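Long-range contacts in prolyl 4-hydroxylase alpha subunit Fe(2+) 2OG dioxygenase domain-containing protein (PDB 3W20), which probably oxidises N-substituted L-amino acids as an iron- and 2-oxoglutarate-dependent dioxygenase, and carries zinc in its metal site: residues 19-24 with 36-41; 81-86 with 161-166; 194-199 with 220-225. One frame throughout, in Å; residues are numbered along the deposited sequence.

How the contacts relate
Contacts 1, 2 and 3 follow in series along the chain. Contacts 1 and 2 lie on opposite sides of the chain's centre, their own centres about 33 Å apart; the centre of contact 3 is about 24 Å from each. Contact 1 belongs to the N-terminal part of the large mixed sheet, contact 3 to the three-stranded antiparallel sheet, and the two meet where the methyl of Met195 packs against Asp36 and Ala37. Contact 2 joins a helix end to the loop after the metal ligands His155 and Asp157. Contact 3 lies near the third ligand, His246. The nearest side chains of contacts 2 and 3 are about 9 and 10 Å from zinc; contact 1 is away from it.

Contact 1: 19-24 with 36-41; sequences EHMTIA and DAIVMD
Met40, modelled as selenomethionine, reaches across to the turn from strand into helix at Met21, Thr22 and Ile23. Its chain runs straight out to SE and then bends (chi3 64°), which lays the CE methyl against backbone atoms: CE is 3.4 Å from Met21 O and 3.9 Å from Thr22 O. Just behind the methyl, Met40 SE receives the tip of Ile23, whose CD1 lies 4.2 Å away.

Met21, also a selenomethionine, is directed the other way, from strand 17-22 toward strand 37-41. Its SE sits about equally near two methyls of Ile38, 4.4 Å from CG2 and 4.5 Å from CD1 at the end of the CG1 arm. The Met40 methyl thus rests on the backbone of Met21, while the Met21 side chain goes on to Ile38. The axes of the short strand segments 19-22 and 37-41 are 8.8 Å apart and cross at 87°. Strand 4-10 pairs with both strands.

Helix 23-31 covers this patch, with Ala26 touched by Met21, Ile38 and Met40. The helix begins right after Thr22, whose OG1 caps Ala25 N.

No hydrogen bond crosses between the segments. Contact is by dispersion between polarisable side chains and a methyl resting on peptide oxygens, which implies that close fit, more than directional bonding, joins strand 37-41 to the start of helix 23-31.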
loop_
_atom_site.group_PDB
_atom_site.type_symbol
_atom_site.label_atom_id
_atom_site.label_comp_id
_atom_site.label_asym_id
_atom_site.label_seq_id
_atom_site.Cartn_x
_atom_site.Cartn_y
_atom_site.Cartn_z
ATOM N N GLU A 19 -12.335 40.021 -2.983
ATOM C CA GLU A 19 -13.537 39.622 -3.747
ATOM C C GLU A 19 -14.317 38.629 -2.911
ATOM O O GLU A 19 -13.783 38.027 -2.028
ATOM C CB GLU A 19 -13.143 38.950 -5.073
ATOM C CG GLU A 19 -12.770 39.947 -6.169
ATOM C CD GLU A 19 -11.758 39.392 -7.158
ATOM O OE1 GLU A 19 -10.759 40.096 -7.473
ATOM O OE2 GLU A 19 -11.964 38.245 -7.609
ATOM N N HIS A 20 -15.587 38.463 -3.215
ATOM C CA HIS A 20 -16.355 37.368 -2.685
ATOM C C HIS A 20 -16.381 36.271 -3.752
ATOM O O HIS A 20 -16.796 36.509 -4.894
ATOM C CB HIS A 20 -17.758 37.864 -2.354
ATOM C CG HIS A 20 -17.898 38.365 -0.932
ATOM N ND1 HIS A 20 -17.325 39.517 -0.510
ATOM C CD2 HIS A 20 -18.527 37.799 0.188
ATOM C CE1 HIS A 20 -17.571 39.692 0.808
ATOM N NE2 HIS A 20 -18.319 38.638 1.234
HETATM N N MSE A 21 -15.922 35.058 -3.426
HETATM C CA MSE A 21 -15.783 34.035 -4.472
HETATM C C MSE A 21 -16.254 32.730 -3.975
HETATM O O MSE A 21 -16.186 32.455 -2.758
HETATM C CB MSE A 21 -14.326 33.676 -4.881
HETATM C CG MSE A 21 -13.473 34.880 -4.682
HETATM SE SE MSE A 21 -11.705 34.386 -5.374
HETATM C CE MSE A 21 -12.108 33.949 -7.207
ATOM N N THR A 22 -16.662 31.868 -4.892
ATOM C CA THR A 22 -16.912 30.468 -4.499
ATOM C C THR A 22 -15.583 29.763 -4.365
ATOM O O THR A 22 -14.550 30.231 -4.905
ATOM C CB THR A 22 -17.717 29.689 -5.544
ATOM O OG1 THR A 22 -17.033 29.695 -6.817
ATOM C CG2 THR A 22 -19.090 30.305 -5.740
ATOM N N ILE A 23 -15.587 28.621 -3.656
ATOM C CA ILE A 23 -14.399 27.744 -3.679
ATOM C C ILE A 23 -13.990 27.350 -5.115
ATOM O O ILE A 23 -12.805 27.393 -5.448
ATOM C CB ILE A 23 -14.682 26.415 -2.874
ATOM C CG1 ILE A 23 -15.107 26.799 -1.461
ATOM C CG2 ILE A 23 -13.474 25.441 -2.974
ATOM C CD1 ILE A 23 -14.025 26.771 -0.427
ATOM N N ALA A 24 -14.953 26.950 -5.971
ATOM C CA ALA A 24 -14.589 26.518 -7.332
ATOM C C ALA A 24 -13.977 27.683 -8.083
ATOM O O ALA A 24 -13.027 27.447 -8.855
ATOM C CB ALA A 24 -15.794 25.987 -8.125
ATOM N N ASP A 36 -1.246 33.514 -6.963
ATOM C CA ASP A 36 -0.327 32.623 -6.332
ATOM C C ASP A 36 -0.910 32.031 -5.028
ATOM O O ASP A 36 -0.603 30.918 -4.660
ATOM C CB ASP A 36 0.966 33.395 -6.123
ATOM C CG ASP A 36 1.514 33.916 -7.430
ATOM O OD1 ASP A 36 1.736 33.069 -8.307
ATOM O OD2 ASP A 36 1.555 35.153 -7.656
ATOM N N ALA A 37 -1.686 32.809 -4.312
ATOM C CA ALA A 37 -2.394 32.346 -3.122
ATOM C C ALA A 37 -3.701 33.053 -2.976
ATOM O O ALA A 37 -3.885 34.195 -3.433
ATOM C CB ALA A 37 -1.549 32.538 -1.850
ATOM N N ILE A 38 -4.630 32.377 -2.354
ATOM C CA ILE A 38 -5.975 32.918 -2.045
ATOM C C ILE A 38 -6.292 32.517 -0.617
ATOM O O ILE A 38 -6.188 31.319 -0.207
ATOM C CB ILE A 38 -7.041 32.398 -2.986
ATOM C CG1 ILE A 38 -6.672 32.787 -4.441
ATOM C CG2 ILE A 38 -8.415 33.098 -2.695
ATOM C CD1 ILE A 38 -7.746 32.344 -5.477
ATOM N N VAL A 39 -6.706 33.520 0.163
ATOM C CA VAL A 39 -7.129 33.249 1.540
ATOM C C VAL A 39 -8.610 33.563 1.711
ATOM O O VAL A 39 -9.046 34.678 1.386
ATOM C CB VAL A 39 -6.310 34.053 2.556
ATOM C CG1 VAL A 39 -6.847 33.714 3.960
ATOM C CG2 VAL A 39 -4.825 33.663 2.477
HETATM N N MSE A 40 -9.412 32.604 2.190
HETATM C CA MSE A 40 -10.878 32.741 2.191
HETATM C C MSE A 40 -11.451 32.529 3.601
HETATM O O MSE A 40 -11.001 31.691 4.343
HETATM C CB MSE A 40 -11.488 31.603 1.295
HETATM C CG MSE A 40 -10.801 31.570 -0.075
HETATM SE SE MSE A 40 -11.714 30.198 -1.190
HETATM C CE MSE A 40 -13.467 31.040 -1.270
ATOM N N ASP A 41 -12.461 33.325 3.968
ATOM C CA ASP A 41 -13.097 33.238 5.275
ATOM C C ASP A 41 -14.225 32.232 5.174
ATOM O O ASP A 41 -15.297 32.516 4.689
ATOM C CB ASP A 41 -13.661 34.607 5.669
ATOM C CG ASP A 41 -12.600 35.623 5.941
ATOM O OD1 ASP A 41 -11.396 35.358 5.768
ATOM O OD2 ASP A 41 -12.959 36.737 6.351
#

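Contact 2: 81-86 with 161-166; sequences LQREQG and YGRDTV
Gln82 and Arg163 join the end of helix 78-83 to the 161-166 loop through a straight backbone bond: Arg163 N donates to Gln82 O at 2.9 Å with an N-H...O angle of 172°. At the far end, Gly86 N gives its hydrogen at 2.8 Å to Asp164 OD2, which accepts through its anti lone pair, the one turned away from the other oxygen. That position follows from CG standing anti to the backbone N of Asp164 (chi1 -176°), and Asn167 ND2 bonds to the same oxygen. Between these two bonds sits a water held three ways: it donates to Gln82 O (3.0 Å) and to Glu84 O (2.7 Å), and accepts from Asp164 N (2.9 Å). The Gln82 side chain lies along the backbone of Tyr161, its CD 3.4 Å from Tyr161 O, while its NE2 is bonded to Asp158 O.

The outer side is looser. The Arg163 side chain passes the aliphatic part of Arg83, and its NH1 makes a weak, bent bond to Arg83 O (3.3 Å), an oxygen that lies obliquely to the guanidinium plane. A firmer hold comes from Asp207, which forms a salt bridge with NE. The amide of exposed Gln85 lies over the join of Arg163 and Asp164, OE1 on the Arg163 side and NE2 on the other, 3.4 Å from Asp164 CA; these are packing contacts.

Gly86 occupies the N-cap position of helix 87-107, so the carboxylate of Asp164 is bound where one helix has ended and the next begins. The loop itself follows closely on His155 and Asp157, the His-X-Asp pair that with His246 makes the metal-binding triad of the double-stranded beta-helix dioxygenases.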
loop_
_atom_site.group_PDB
_atom_site.type_symbol
_atom_site.label_atom_id
_atom_site.label_comp_id
_atom_site.label_asym_id
_atom_site.label_seq_id
_atom_site.Cartn_x
_atom_site.Cartn_y
_atom_site.Cartn_z
ATOM N N LEU A 81 6.448 9.851 2.606
ATOM C CA LEU A 81 6.742 8.718 1.745
ATOM C C LEU A 81 7.833 9.061 0.745
ATOM O O LEU A 81 8.670 8.222 0.426
ATOM C CB LEU A 81 5.466 8.213 1.061
ATOM C CG LEU A 81 5.566 7.037 0.062
ATOM C CD1 LEU A 81 6.166 5.800 0.738
ATOM C CD2 LEU A 81 4.217 6.728 -0.535
ATOM N N GLN A 82 7.812 10.292 0.221
ATOM C CA GLN A 82 8.796 10.729 -0.753
ATOM C C GLN A 82 10.210 10.757 -0.213
ATOM O O GLN A 82 11.116 10.711 -1.026
ATOM C CB GLN A 82 8.483 12.162 -1.225
ATOM C CG GLN A 82 7.348 12.204 -2.199
ATOM C CD GLN A 82 6.994 13.642 -2.644
ATOM O OE1 GLN A 82 7.198 14.578 -1.924
ATOM N NE2 GLN A 82 6.371 13.757 -3.831
ATOM N N ARG A 83 10.407 10.854 1.099
ATOM C CA ARG A 83 11.754 10.874 1.647
ATOM C C ARG A 83 12.443 9.521 1.607
ATOM O O ARG A 83 13.694 9.414 1.683
ATOM C CB ARG A 83 11.754 11.539 3.019
ATOM C CG ARG A 83 11.530 13.022 2.836
ATOM C CD ARG A 83 12.014 13.831 4.034
ATOM N NE ARG A 83 10.896 13.956 4.957
ATOM C CZ ARG A 83 9.950 14.895 4.886
ATOM N NH1 ARG A 83 9.981 15.835 3.923
ATOM N NH2 ARG A 83 8.970 14.882 5.782
ATOM N N GLU A 84 11.668 8.447 1.507
ATOM C CA GLU A 84 12.263 7.120 1.608
ATOM C C GLU A 84 12.855 6.612 0.272
ATOM O O GLU A 84 12.368 6.955 -0.822
ATOM C CB GLU A 84 11.177 6.125 2.081
ATOM C CG GLU A 84 10.507 6.490 3.392
ATOM C CD GLU A 84 11.430 6.400 4.583
ATOM O OE1 GLU A 84 12.455 5.668 4.541
ATOM O OE2 GLU A 84 11.160 7.103 5.540
ATOM N N GLN A 85 13.841 5.688 0.337
ATOM C CA GLN A 85 14.457 5.178 -0.848
ATOM C C GLN A 85 14.569 3.661 -0.815
ATOM O O GLN A 85 14.632 3.029 0.320
ATOM C CB GLN A 85 15.871 5.756 -1.028
ATOM C CG GLN A 85 15.910 7.262 -0.869
ATOM C CD GLN A 85 17.147 7.793 -1.555
ATOM O OE1 GLN A 85 18.065 8.224 -0.903
ATOM N NE2 GLN A 85 17.174 7.724 -2.881
ATOM N N GLY A 86 14.546 3.095 -2.002
ATOM C CA GLY A 86 14.834 1.652 -2.205
ATOM C C GLY A 86 13.857 0.752 -1.431
ATOM O O GLY A 86 12.668 0.969 -1.475
ATOM N N TYR A 161 8.081 14.693 -6.656
ATOM C CA TYR A 161 9.369 14.890 -6.027
ATOM C C TYR A 161 9.791 13.800 -5.008
ATOM O O TYR A 161 10.116 14.084 -3.894
ATOM C CB TYR A 161 9.456 16.276 -5.404
ATOM C CG TYR A 161 9.583 17.415 -6.377
ATOM C CD1 TYR A 161 9.445 17.225 -7.752
ATOM C CD2 TYR A 161 9.896 18.661 -5.937
ATOM C CE1 TYR A 161 9.547 18.265 -8.631
ATOM C CE2 TYR A 161 10.024 19.719 -6.797
ATOM C CZ TYR A 161 9.861 19.528 -8.146
ATOM O OH TYR A 161 9.997 20.603 -8.939
ATOM N N GLY A 162 9.814 12.568 -5.452
ATOM C CA GLY A 162 10.450 11.488 -4.646
ATOM C C GLY A 162 11.959 11.683 -4.586
ATOM O O GLY A 162 12.623 12.054 -5.600
ATOM N N ARG A 163 12.519 11.432 -3.422
ATOM C CA ARG A 163 13.978 11.468 -3.336
ATOM C C ARG A 163 14.628 10.391 -4.176
ATOM O O ARG A 163 15.714 10.594 -4.717
ATOM C CB ARG A 163 14.409 11.365 -1.883
ATOM C CG ARG A 163 15.902 11.430 -1.689
ATOM C CD ARG A 163 16.136 11.540 -0.185
ATOM N NE ARG A 163 15.888 12.871 0.349
ATOM C CZ ARG A 163 15.444 13.144 1.587
ATOM N NH1 ARG A 163 15.218 12.207 2.519
ATOM N NH2 ARG A 163 15.315 14.404 1.938
ATOM N N ASP A 164 14.022 9.215 -4.228
ATOM C CA ASP A 164 14.570 8.120 -5.044
ATOM C C ASP A 164 14.052 8.272 -6.441
ATOM O O ASP A 164 12.965 7.801 -6.719
ATOM C CB ASP A 164 14.142 6.779 -4.408
ATOM C CG ASP A 164 14.740 5.568 -5.116
ATOM O OD1 ASP A 164 15.055 5.674 -6.342
ATOM O OD2 ASP A 164 14.791 4.486 -4.470
ATOM N N THR A 165 14.828 8.934 -7.328
ATOM C CA THR A 165 14.294 9.335 -8.622
ATOM C C THR A 165 13.863 8.146 -9.426
ATOM O O THR A 165 12.846 8.184 -10.152
ATOM C CB THR A 165 15.374 10.088 -9.454
ATOM O OG1 THR A 165 15.956 11.047 -8.562
ATOM C CG2 THR A 165 14.686 10.782 -10.628
ATOM N N VAL A 166 14.636 7.062 -9.357
ATOM C CA VAL A 166 14.364 5.939 -10.242
ATOM C C VAL A 166 13.109 5.167 -9.819
ATOM O O VAL A 166 12.283 4.801 -10.659
ATOM C CB VAL A 166 15.558 4.976 -10.223
ATOM C CG1 VAL A 166 15.254 3.708 -10.994
ATOM C CG2 VAL A 166 16.736 5.694 -10.869
HETATM O O HOH W 1 11.500 8.471 -2.915
#

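Contact 3: 194-199 with 220-225; sequences VMWDNR and AALERA
Trp196 presents one face of its indole to Leu222 and the other to Val194. Leu222 spreads both methyls over its face: CD1 stands 4.0 Å above the ring plane over the centre of the indole, and CD2 makes a CH-pi contact with the five-membered ring, 4.1 Å from its centroid and 21° off the normal. The two side chains meet at about a right angle; of the ring atoms, CE2 is the one nearest Leu222 CD1, and CG the one nearest Leu222 CD2. On the opposite face Val194 CG1, from the same strand two residues earlier, sits toward the rim. Near the plane of the indole, Ala225 O approaches the edge at CD1, 4.1 Å away.

Leu222 CD2 also reaches Asn198 CB at 4.0 Å. With CG anti to the backbone N (chi1 180°), the Asn198 side chain is sent toward Leu222, which it crosses at about a right angle. Ala225 also touches the end of strand 193-196: its CB is 3.7 Å from Asp197 O. Asp197 is the centre of an inverse gamma turn, closed by a weak Asn198 N to Trp196 O bond.

Beyond these segments, Leu245 touches both Trp196 and Leu222, and the backbone of Asp197 pairs with Ala226 as the chain enters strand 227-230. The Trp196 side chain is about 5 Å from that of His246, a zinc ligand.

No hydrogen bond joins the two segments. What holds the 220-225 loop against the strand is van der Waals packing, methyls on an aromatic face and an alanine against a peptide oxygen, with the neighbouring backbone bond between Asp197 and Ala226 giving the directional link.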
loop_
_atom_site.group_PDB
_atom_site.type_symbol
_atom_site.label_atom_id
_atom_site.label_comp_id
_atom_site.label_asym_id
_atom_site.label_seq_id
_atom_site.Cartn_x
_atom_site.Cartn_y
_atom_site.Cartn_z
ATOM N N VAL A 194 5.340 31.980 4.849
ATOM C CA VAL A 194 6.023 32.803 3.869
ATOM C C VAL A 194 6.083 31.948 2.556
ATOM O O VAL A 194 6.332 30.740 2.596
ATOM C CB VAL A 194 7.428 33.155 4.325
ATOM C CG1 VAL A 194 8.099 33.948 3.243
ATOM C CG2 VAL A 194 7.282 33.995 5.603
HETATM N N MSE A 195 5.857 32.594 1.414
HETATM C CA MSE A 195 5.870 31.884 0.128
HETATM C C MSE A 195 6.776 32.727 -0.801
HETATM O O MSE A 195 6.531 33.965 -0.982
HETATM C CB MSE A 195 4.385 31.749 -0.387
HETATM C CG MSE A 195 4.545 31.185 -1.772
HETATM SE SE MSE A 195 2.656 30.855 -2.410
HETATM C CE MSE A 195 1.967 32.499 -2.810
ATOM N N TRP A 196 7.853 32.099 -1.366
ATOM C CA TRP A 196 8.678 32.790 -2.295
ATOM C C TRP A 196 8.406 32.498 -3.768
ATOM O O TRP A 196 7.893 31.424 -4.132
ATOM C CB TRP A 196 10.121 32.391 -2.060
ATOM C CG TRP A 196 10.701 32.802 -0.699
ATOM C CD1 TRP A 196 11.482 33.932 -0.404
ATOM C CD2 TRP A 196 10.601 32.074 0.567
ATOM N NE1 TRP A 196 11.852 33.932 0.926
ATOM C CE2 TRP A 196 11.389 32.850 1.554
ATOM C CE3 TRP A 196 10.086 30.871 0.941
ATOM C CZ2 TRP A 196 11.498 32.438 2.879
ATOM C CZ3 TRP A 196 10.188 30.468 2.285
ATOM C CH2 TRP A 196 10.926 31.218 3.213
ATOM N N ASP A 197 8.774 33.473 -4.624
ATOM C CA ASP A 197 8.730 33.302 -6.078
ATOM C C ASP A 197 9.941 32.527 -6.569
ATOM O O ASP A 197 10.910 33.027 -7.244
ATOM C CB ASP A 197 8.508 34.689 -6.722
ATOM C CG ASP A 197 8.591 34.655 -8.210
ATOM O OD1 ASP A 197 8.219 33.624 -8.795
ATOM O OD2 ASP A 197 9.120 35.644 -8.766
ATOM N N ASN A 198 9.962 31.264 -6.146
ATOM C CA ASN A 198 11.083 30.352 -6.410
ATOM C C ASN A 198 10.515 28.937 -6.469
ATOM O O ASN A 198 9.798 28.561 -5.581
ATOM C CB ASN A 198 12.138 30.444 -5.304
ATOM C CG ASN A 198 13.307 29.510 -5.534
ATOM O OD1 ASN A 198 13.194 28.285 -5.367
ATOM N ND2 ASN A 198 14.463 30.088 -5.955
ATOM N N ARG A 199 10.775 28.227 -7.565
ATOM C CA ARG A 199 10.239 26.816 -7.697
ATOM C C ARG A 199 11.304 25.812 -7.943
ATOM O O ARG A 199 11.761 25.604 -9.093
ATOM C CB ARG A 199 9.195 26.767 -8.858
ATOM C CG ARG A 199 8.004 27.653 -8.759
ATOM C CD ARG A 199 7.102 27.341 -10.046
ATOM N NE ARG A 199 5.847 27.605 -9.518
ATOM C CZ ARG A 199 4.709 27.040 -9.820
ATOM N NH1 ARG A 199 4.522 26.129 -10.780
ATOM N NH2 ARG A 199 3.758 27.476 -9.119
ATOM N N ALA A 220 21.025 31.671 -0.293
ATOM C CA ALA A 220 21.435 32.791 -1.162
ATOM C C ALA A 220 20.524 33.096 -2.376
ATOM O O ALA A 220 20.345 34.276 -2.713
ATOM C CB ALA A 220 22.900 32.638 -1.587
ATOM N N ALA A 221 19.956 32.061 -3.021
ATOM C CA ALA A 221 19.051 32.248 -4.184
ATOM C C ALA A 221 17.741 33.028 -3.888
ATOM O O ALA A 221 17.141 33.620 -4.793
ATOM C CB ALA A 221 18.731 30.911 -4.858
ATOM N N LEU A 222 17.350 33.018 -2.618
ATOM C CA LEU A 222 16.120 33.637 -2.113
ATOM C C LEU A 222 16.244 35.163 -1.954
ATOM O O LEU A 222 15.267 35.889 -2.138
ATOM C CB LEU A 222 15.699 32.992 -0.787
ATOM C CG LEU A 222 15.186 31.522 -0.876
ATOM C CD1 LEU A 222 14.754 30.992 0.472
ATOM C CD2 LEU A 222 14.080 31.335 -1.937
ATOM N N GLU A 223 17.435 35.669 -1.631
ATOM C CA GLU A 223 17.546 37.123 -1.470
ATOM C C GLU A 223 17.154 37.855 -2.753
ATOM O O GLU A 223 16.922 39.044 -2.729
ATOM C CB GLU A 223 18.941 37.538 -0.991
ATOM C CG GLU A 223 20.006 37.560 -2.076
ATOM C CD GLU A 223 21.415 37.526 -1.490
ATOM O OE1 GLU A 223 22.275 38.266 -1.994
ATOM O OE2 GLU A 223 21.674 36.764 -0.526
ATOM N N ARG A 224 17.056 37.132 -3.867
ATOM C CA ARG A 224 16.562 37.715 -5.126
ATOM C C ARG A 224 15.036 37.481 -5.356
ATOM O O ARG A 224 14.449 38.062 -6.269
ATOM C CB ARG A 224 17.408 37.190 -6.311
ATOM C CG ARG A 224 18.926 37.227 -6.050
ATOM C CD ARG A 224 19.807 37.028 -7.289
ATOM N NE ARG A 224 19.764 35.677 -7.872
ATOM C CZ ARG A 224 20.559 34.646 -7.547
ATOM N NH1 ARG A 224 21.497 34.758 -6.610
ATOM N NH2 ARG A 224 20.412 33.481 -8.162
ATOM N N ALA A 225 14.383 36.675 -4.507
ATOM C CA ALA A 225 12.999 36.260 -4.821
ATOM C C ALA A 225 11.954 37.095 -4.062
ATOM O O ALA A 225 12.041 37.236 -2.841
ATOM C CB ALA A 225 12.806 34.780 -4.534
#